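Local coordinates for protein fuculose-1-phosphate aldolase (Glaciozyma antarctica, PDB 4XXF) that belongs to the class II aldolase/adducin family and holds a zinc ion through three histidines in an AraD-like alpha/beta fold, at residues I75-E80 and A97-H102; I30-N35 and Q246-L251. All blocks are in the same frame, centred on the assembly; numbering follows the deposited sequence.

Interaction 1. Residues I75-E80 and A97-H102; sequences ILVNQE and AGFMIH
Phe99 reaches from helix 96-108 to Val77 on strand 75-78, and Met100 follows it onto the turn at Gln79 and Glu80. The contact belongs to the AraD-like fold of class II aldolases. Here the helix packs beside an outermost strand of the chain's mixed sheet. Along the helix, Phe99 comes first. Its CG lies anti to the backbone N (chi1 172°), which sends the ring straight out at the strand. Val77 comes from the opposite direction. In one of the two conformers modelled for Val77, its CG1 sits over one face of the ring, 3.8 Å from the centroid of the Phe99 ring and 24° off the ring normal. This is a CH-pi contact, displaced toward the rim at CE2 and CZ. The same end of the ring meets two backbone carbonyls. Asn78 O approaches Phe99 CE2 obliquely at 3.4 Å. Gln79 O lies at the ring edge, 3.9 Å from CE2 of Phe99. Val94 also touches this ring.

Met100 is next and its chain is bent at chi2 and chi3. These bends bring the thioether back to the turn, although CB does not aim there. Met100 SD lies 4.0 Å from Glu80 C, and Met100 CE lies 3.6 Å from Gln79 O. Gln79 O is also hydrogen-bonded to Ser103 OG, further along the same helix, so this carbonyl has a polar partner besides its apolar contacts. His102, at the end of the segment, turns to the sheet instead. Its side chain touches His117, a zinc ligand, and its ND1 is hydrogen-bonded to Thr47 OG1.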
loop_
_atom_site.group_PDB
_atom_site.type_symbol
_atom_site.label_atom_id
_atom_site.label_comp_id
_atom_site.label_asym_id
_atom_site.label_seq_id
_atom_site.Cartn_x
_atom_site.Cartn_y
_atom_site.Cartn_z
ATOM N N ILE A 75 -15.212 -22.565 -15.286
ATOM C CA ILE A 75 -15.635 -23.265 -16.492
ATOM C C ILE A 75 -14.652 -24.363 -16.850
ATOM O O ILE A 75 -13.475 -24.306 -16.485
ATOM C CB ILE A 75 -15.787 -22.304 -17.692
ATOM C CG1 ILE A 75 -14.551 -21.414 -17.852
ATOM C CG2 ILE A 75 -17.056 -21.457 -17.542
ATOM C CD1 ILE A 75 -14.495 -20.664 -19.174
ATOM N N LEU A 76 -15.152 -25.358 -17.567
ATOM C CA LEU A 76 -14.356 -26.477 -18.035
ATOM C C LEU A 76 -14.097 -26.307 -19.522
ATOM O O LEU A 76 -15.025 -26.056 -20.288
ATOM C CB LEU A 76 -15.082 -27.789 -17.764
ATOM C CG LEU A 76 -14.374 -29.086 -18.146
ATOM C CD1 LEU A 76 -13.125 -29.305 -17.307
ATOM C CD2 LEU A 76 -15.337 -30.257 -17.986
ATOM N N VAL A 77 -12.836 -26.431 -19.920
ATOM C CA VAL A 77 -12.391 -26.165 -21.281
ATOM C C VAL A 77 -11.578 -27.361 -21.790
ATOM O O VAL A 77 -10.781 -27.918 -21.029
ATOM C CB VAL A 77 -11.541 -24.866 -21.327
ATOM C CG1 VAL A 77 -11.050 -24.577 -22.735
ATOM C CG2 VAL A 77 -12.347 -23.687 -20.796
ATOM N N ASN A 78 -11.751 -27.758 -23.048
ATOM C CA ASN A 78 -10.916 -28.844 -23.545
ATOM C C ASN A 78 -9.604 -28.276 -24.099
ATOM O O ASN A 78 -9.371 -27.063 -24.058
ATOM C CB ASN A 78 -11.659 -29.724 -24.575
ATOM C CG ASN A 78 -12.015 -28.994 -25.860
ATOM O OD1 ASN A 78 -11.513 -27.914 -26.141
ATOM N ND2 ASN A 78 -12.889 -29.605 -26.649
ATOM N N GLN A 79 -8.725 -29.160 -24.556
ATOM C CA GLN A 79 -7.376 -28.763 -24.945
ATOM C C GLN A 79 -7.386 -27.692 -26.030
ATOM O O GLN A 79 -6.511 -26.827 -26.058
ATOM C CB GLN A 79 -6.581 -29.976 -25.427
ATOM C CG GLN A 79 -5.077 -29.754 -25.464
ATOM C CD GLN A 79 -4.387 -30.138 -24.163
ATOM O OE1 GLN A 79 -4.634 -31.210 -23.607
ATOM N NE2 GLN A 79 -3.512 -29.265 -23.676
ATOM N N GLU A 80 -8.382 -27.743 -26.912
ATOM C CA GLU A 80 -8.432 -26.825 -28.044
ATOM C C GLU A 80 -9.245 -25.555 -27.773
ATOM O O GLU A 80 -9.451 -24.743 -28.672
ATOM C CB GLU A 80 -8.983 -27.539 -29.290
ATOM C CG GLU A 80 -10.335 -28.232 -29.126
ATOM C CD GLU A 80 -10.216 -29.729 -28.858
ATOM O OE1 GLU A 80 -10.965 -30.512 -29.496
ATOM O OE2 GLU A 80 -9.390 -30.123 -28.005
ATOM N N ALA A 97 -6.776 -16.715 -26.359
ATOM C CA ALA A 97 -5.346 -16.546 -26.596
ATOM C C ALA A 97 -4.565 -16.869 -25.331
ATOM O O ALA A 97 -3.583 -17.616 -25.362
ATOM C CB ALA A 97 -5.043 -15.132 -27.068
ATOM N N GLY A 98 -5.034 -16.326 -24.216
ATOM C CA GLY A 98 -4.439 -16.590 -22.922
ATOM C C GLY A 98 -4.507 -18.047 -22.524
ATOM O O GLY A 98 -3.523 -18.617 -22.046
ATOM N N PHE A 99 -5.660 -18.666 -22.742
ATOM C CA PHE A 99 -5.810 -20.061 -22.381
ATOM C C PHE A 99 -4.883 -20.973 -23.191
ATOM O O PHE A 99 -4.341 -21.935 -22.646
ATOM C CB PHE A 99 -7.254 -20.543 -22.545
ATOM C CG PHE A 99 -7.393 -22.027 -22.351
ATOM C CD1 PHE A 99 -7.379 -22.570 -21.075
ATOM C CD2 PHE A 99 -7.463 -22.886 -23.441
ATOM C CE1 PHE A 99 -7.461 -23.940 -20.884
ATOM C CE2 PHE A 99 -7.549 -24.256 -23.260
ATOM C CZ PHE A 99 -7.551 -24.784 -21.976
ATOM N N MET A 100 -4.699 -20.684 -24.476
ATOM C CA MET A 100 -3.895 -21.558 -25.323
ATOM C C MET A 100 -2.407 -21.496 -24.974
ATOM O O MET A 100 -1.676 -22.431 -25.277
ATOM C CB MET A 100 -4.124 -21.233 -26.801
ATOM C CG MET A 100 -5.543 -21.559 -27.272
ATOM S SD MET A 100 -6.066 -23.270 -26.948
ATOM C CE MET A 100 -4.979 -24.183 -28.042
ATOM N N ILE A 101 -1.957 -20.427 -24.319
ATOM C CA ILE A 101 -0.619 -20.454 -23.723
ATOM C C ILE A 101 -0.546 -21.566 -22.674
ATOM O O ILE A 101 0.396 -22.372 -22.653
ATOM C CB ILE A 101 -0.241 -19.103 -23.093
ATOM C CG1 ILE A 101 -0.061 -18.061 -24.199
ATOM C CG2 ILE A 101 1.039 -19.238 -22.284
ATOM C CD1 ILE A 101 0.176 -16.650 -23.691
ATOM N N HIS A 102 -1.545 -21.621 -21.802
ATOM C CA HIS A 102 -1.583 -22.664 -20.787
ATOM C C HIS A 102 -1.718 -24.035 -21.434
ATOM O O HIS A 102 -1.053 -24.988 -21.042
ATOM C CB HIS A 102 -2.733 -22.441 -19.806
ATOM C CG HIS A 102 -2.557 -21.247 -18.921
ATOM N ND1 HIS A 102 -2.944 -21.240 -17.596
ATOM C CD2 HIS A 102 -2.061 -20.014 -19.174
ATOM C CE1 HIS A 102 -2.679 -20.058 -17.070
ATOM N NE2 HIS A 102 -2.141 -19.297 -18.003
#

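Interaction 2. Residues I30-N35 and Q246-L251; sequences IRIFAN and QVIEHL
Ile248 of helix 234-256 points at helix 15-36 and meets Arg31, Ile32 and Asn35. Its CB already touches the other helix, 3.8 Å from Ile32 CG1. The side chain then forks. CG2 takes the branch toward Ile32 and lies 3.8 Å from CG1 of that residue, with Ile32 CD1 close by. The two isoleucines cross at a slant. The other branch starts at CG1, which is anti to the backbone N (chi1 -158°). CG1 rests 3.7 Å from Arg31 CB, near the backbone N of Ile32. A bend at chi2 (65°) then carries the tip along the helix surface. Ile248 CD1 ends 3.8 Å from Asn35 CB and equally near the carbonyl O of Arg31. Asn35 and Ile248 run past each other in opposite directions.

The three residues it meets span about one turn of helix 15-36. This is helix-helix packing at nearly a right angle, 88° between the short axes, in an AraD-like alpha/beta protein. The axes approach to 9.9 Å, and the CA atoms of Ile32 and Ile248 are 6.3 Å apart. It joins the N-terminal helix to the C-terminal one.

Of its side chain, Arg31 brings CB to this packing. Its guanidinium leads away: NE bonds Met69 O, while NH1 forms a salt bridge with Glu255 and a hydrogen bond with Gln252, both further along helix 234-256. Gln246, on another side of that helix, bonds the backbone of Gly63 and Ala65 of the second subunit. At the exposed edge of the contact, Leu251 makes a looser approach, with CD1 4.4 Å from Asn35 OD1.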
loop_
_atom_site.group_PDB
_atom_site.type_symbol
_atom_site.label_atom_id
_atom_site.label_comp_id
_atom_site.label_asym_id
_atom_site.label_seq_id
_atom_site.Cartn_x
_atom_site.Cartn_y
_atom_site.Cartn_z
ATOM N N ILE A 30 -7.250 -17.918 -7.010
ATOM C CA ILE A 30 -7.698 -16.724 -7.710
ATOM C C ILE A 30 -8.018 -15.612 -6.702
ATOM O O ILE A 30 -7.644 -14.441 -6.892
ATOM C CB ILE A 30 -8.903 -17.061 -8.576
ATOM C CG1 ILE A 30 -8.473 -17.998 -9.714
ATOM C CG2 ILE A 30 -9.533 -15.790 -9.107
ATOM C CD1 ILE A 30 -9.629 -18.764 -10.375
ATOM N N ARG A 31 -8.674 -15.980 -5.602
ATOM C CA ARG A 31 -8.963 -15.019 -4.532
ATOM C C ARG A 31 -7.681 -14.474 -3.880
ATOM O O ARG A 31 -7.618 -13.285 -3.501
ATOM C CB ARG A 31 -9.869 -15.655 -3.472
ATOM C CG ARG A 31 -11.310 -15.845 -3.952
ATOM C CD ARG A 31 -12.144 -14.583 -3.710
ATOM N NE ARG A 31 -13.546 -14.806 -4.048
ATOM C CZ ARG A 31 -14.573 -14.309 -3.374
ATOM N NH1 ARG A 31 -14.375 -13.577 -2.289
ATOM N NH2 ARG A 31 -15.806 -14.586 -3.760
ATOM N N ILE A 32 -6.658 -15.313 -3.743
ATOM C CA ILE A 32 -5.372 -14.846 -3.235
ATOM C C ILE A 32 -4.777 -13.815 -4.190
ATOM O O ILE A 32 -4.276 -12.768 -3.760
ATOM C CB ILE A 32 -4.373 -16.020 -3.030
ATOM C CG1 ILE A 32 -4.759 -16.845 -1.803
ATOM C CG2 ILE A 32 -2.929 -15.507 -2.940
ATOM C CD1 ILE A 32 -4.173 -18.249 -1.795
ATOM N N PHE A 33 -4.816 -14.095 -5.488
ATOM C CA PHE A 33 -4.300 -13.130 -6.469
ATOM C C PHE A 33 -5.005 -11.782 -6.339
ATOM O O PHE A 33 -4.344 -10.744 -6.347
ATOM C CB PHE A 33 -4.429 -13.680 -7.895
ATOM C CG PHE A 33 -3.262 -14.538 -8.327
ATOM C CD1 PHE A 33 -2.764 -15.537 -7.498
ATOM C CD2 PHE A 33 -2.661 -14.346 -9.560
ATOM C CE1 PHE A 33 -1.681 -16.344 -7.895
ATOM C CE2 PHE A 33 -1.586 -15.131 -9.962
ATOM C CZ PHE A 33 -1.097 -16.147 -9.133
ATOM N N ALA A 34 -6.317 -11.784 -6.152
ATOM C CA ALA A 34 -7.026 -10.520 -5.940
ATOM C C ALA A 34 -6.611 -9.875 -4.629
ATOM O O ALA A 34 -6.412 -8.656 -4.572
ATOM C CB ALA A 34 -8.517 -10.723 -5.962
ATOM N N ASN A 35 -6.465 -10.665 -3.569
ATOM C CA ASN A 35 -6.131 -10.109 -2.262
ATOM C C ASN A 35 -4.728 -9.506 -2.228
ATOM O O ASN A 35 -4.482 -8.537 -1.507
ATOM C CB ASN A 35 -6.280 -11.193 -1.191
ATOM C CG ASN A 35 -6.282 -10.634 0.198
ATOM O OD1 ASN A 35 -7.205 -9.901 0.582
ATOM N ND2 ASN A 35 -5.275 -10.995 0.976
ATOM N N GLN A 246 -4.502 -20.596 4.046
ATOM C CA GLN A 246 -5.143 -20.517 5.354
ATOM C C GLN A 246 -5.851 -19.181 5.526
ATOM O O GLN A 246 -7.006 -19.127 5.942
ATOM C CB GLN A 246 -4.129 -20.682 6.479
ATOM C CG GLN A 246 -3.433 -22.026 6.564
ATOM C CD GLN A 246 -2.114 -21.906 7.304
ATOM O OE1 GLN A 246 -1.947 -21.035 8.160
ATOM N NE2 GLN A 246 -1.165 -22.775 6.983
ATOM N N VAL A 247 -5.153 -18.103 5.186
ATOM C CA VAL A 247 -5.694 -16.768 5.401
ATOM C C VAL A 247 -6.872 -16.485 4.476
ATOM O O VAL A 247 -7.894 -15.962 4.927
ATOM C CB VAL A 247 -4.597 -15.683 5.231
ATOM C CG1 VAL A 247 -5.215 -14.271 5.226
ATOM C CG2 VAL A 247 -3.580 -15.797 6.367
ATOM N N ILE A 248 -6.765 -16.830 3.199
ATOM C CA ILE A 248 -7.855 -16.465 2.304
ATOM C C ILE A 248 -9.139 -17.243 2.650
ATOM O O ILE A 248 -10.251 -16.721 2.488
ATOM C CB ILE A 248 -7.469 -16.663 0.809
ATOM C CG1 ILE A 248 -8.359 -15.798 -0.099
ATOM C CG2 ILE A 248 -7.520 -18.124 0.401
ATOM C CD1 ILE A 248 -8.173 -14.284 0.080
ATOM N N GLU A 249 -8.992 -18.473 3.136
ATOM C CA GLU A 249 -10.156 -19.238 3.570
ATOM C C GLU A 249 -10.819 -18.571 4.770
ATOM O O GLU A 249 -12.050 -18.448 4.821
ATOM C CB GLU A 249 -9.752 -20.672 3.898
ATOM C CG GLU A 249 -10.921 -21.587 4.260
ATOM C CD GLU A 249 -10.484 -23.034 4.408
ATOM O OE1 GLU A 249 -10.654 -23.591 5.510
ATOM O OE2 GLU A 249 -9.976 -23.617 3.420
ATOM N N HIS A 250 -10.003 -18.116 5.720
ATOM C CA HIS A 250 -10.519 -17.405 6.887
ATOM C C HIS A 250 -11.255 -16.129 6.473
ATOM O O HIS A 250 -12.345 -15.850 6.968
ATOM C CB HIS A 250 -9.373 -17.082 7.841
ATOM C CG HIS A 250 -9.780 -16.267 9.025
ATOM N ND1 HIS A 250 -10.538 -16.774 10.058
ATOM C CD2 HIS A 250 -9.526 -14.975 9.341
ATOM C CE1 HIS A 250 -10.731 -15.828 10.961
ATOM N NE2 HIS A 250 -10.133 -14.726 10.548
ATOM N N LEU A 251 -10.687 -15.366 5.546
ATOM C CA LEU A 251 -11.261 -14.070 5.178
ATOM C C LEU A 251 -12.500 -14.174 4.300
ATOM O O LEU A 251 -13.461 -13.432 4.475
ATOM C CB LEU A 251 -10.222 -13.208 4.455
ATOM C CG LEU A 251 -8.989 -12.812 5.263
ATOM C CD1 LEU A 251 -8.009 -12.062 4.368
ATOM C CD2 LEU A 251 -9.355 -11.988 6.488
#

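How the interactions relate
The two contacts share no helix or strand and do not touch. Their centres lie 24 Å apart, and the nearest atoms about 8 Å. Interaction 1 joins a strand and its turn to a helix within the family domain, and is partly buried. Interaction 2 joins two helices from the two ends of the chain and is buried, with Asn35 and Leu251 exposed at its margin. An aromatic face, a thioether and backbone carbonyls make up the first. Aliphatic branches dominate the second. The subunit setting differs too: the segments of interaction 1 touch no other chain, whereas helix 234-256 also packs on the second subunit.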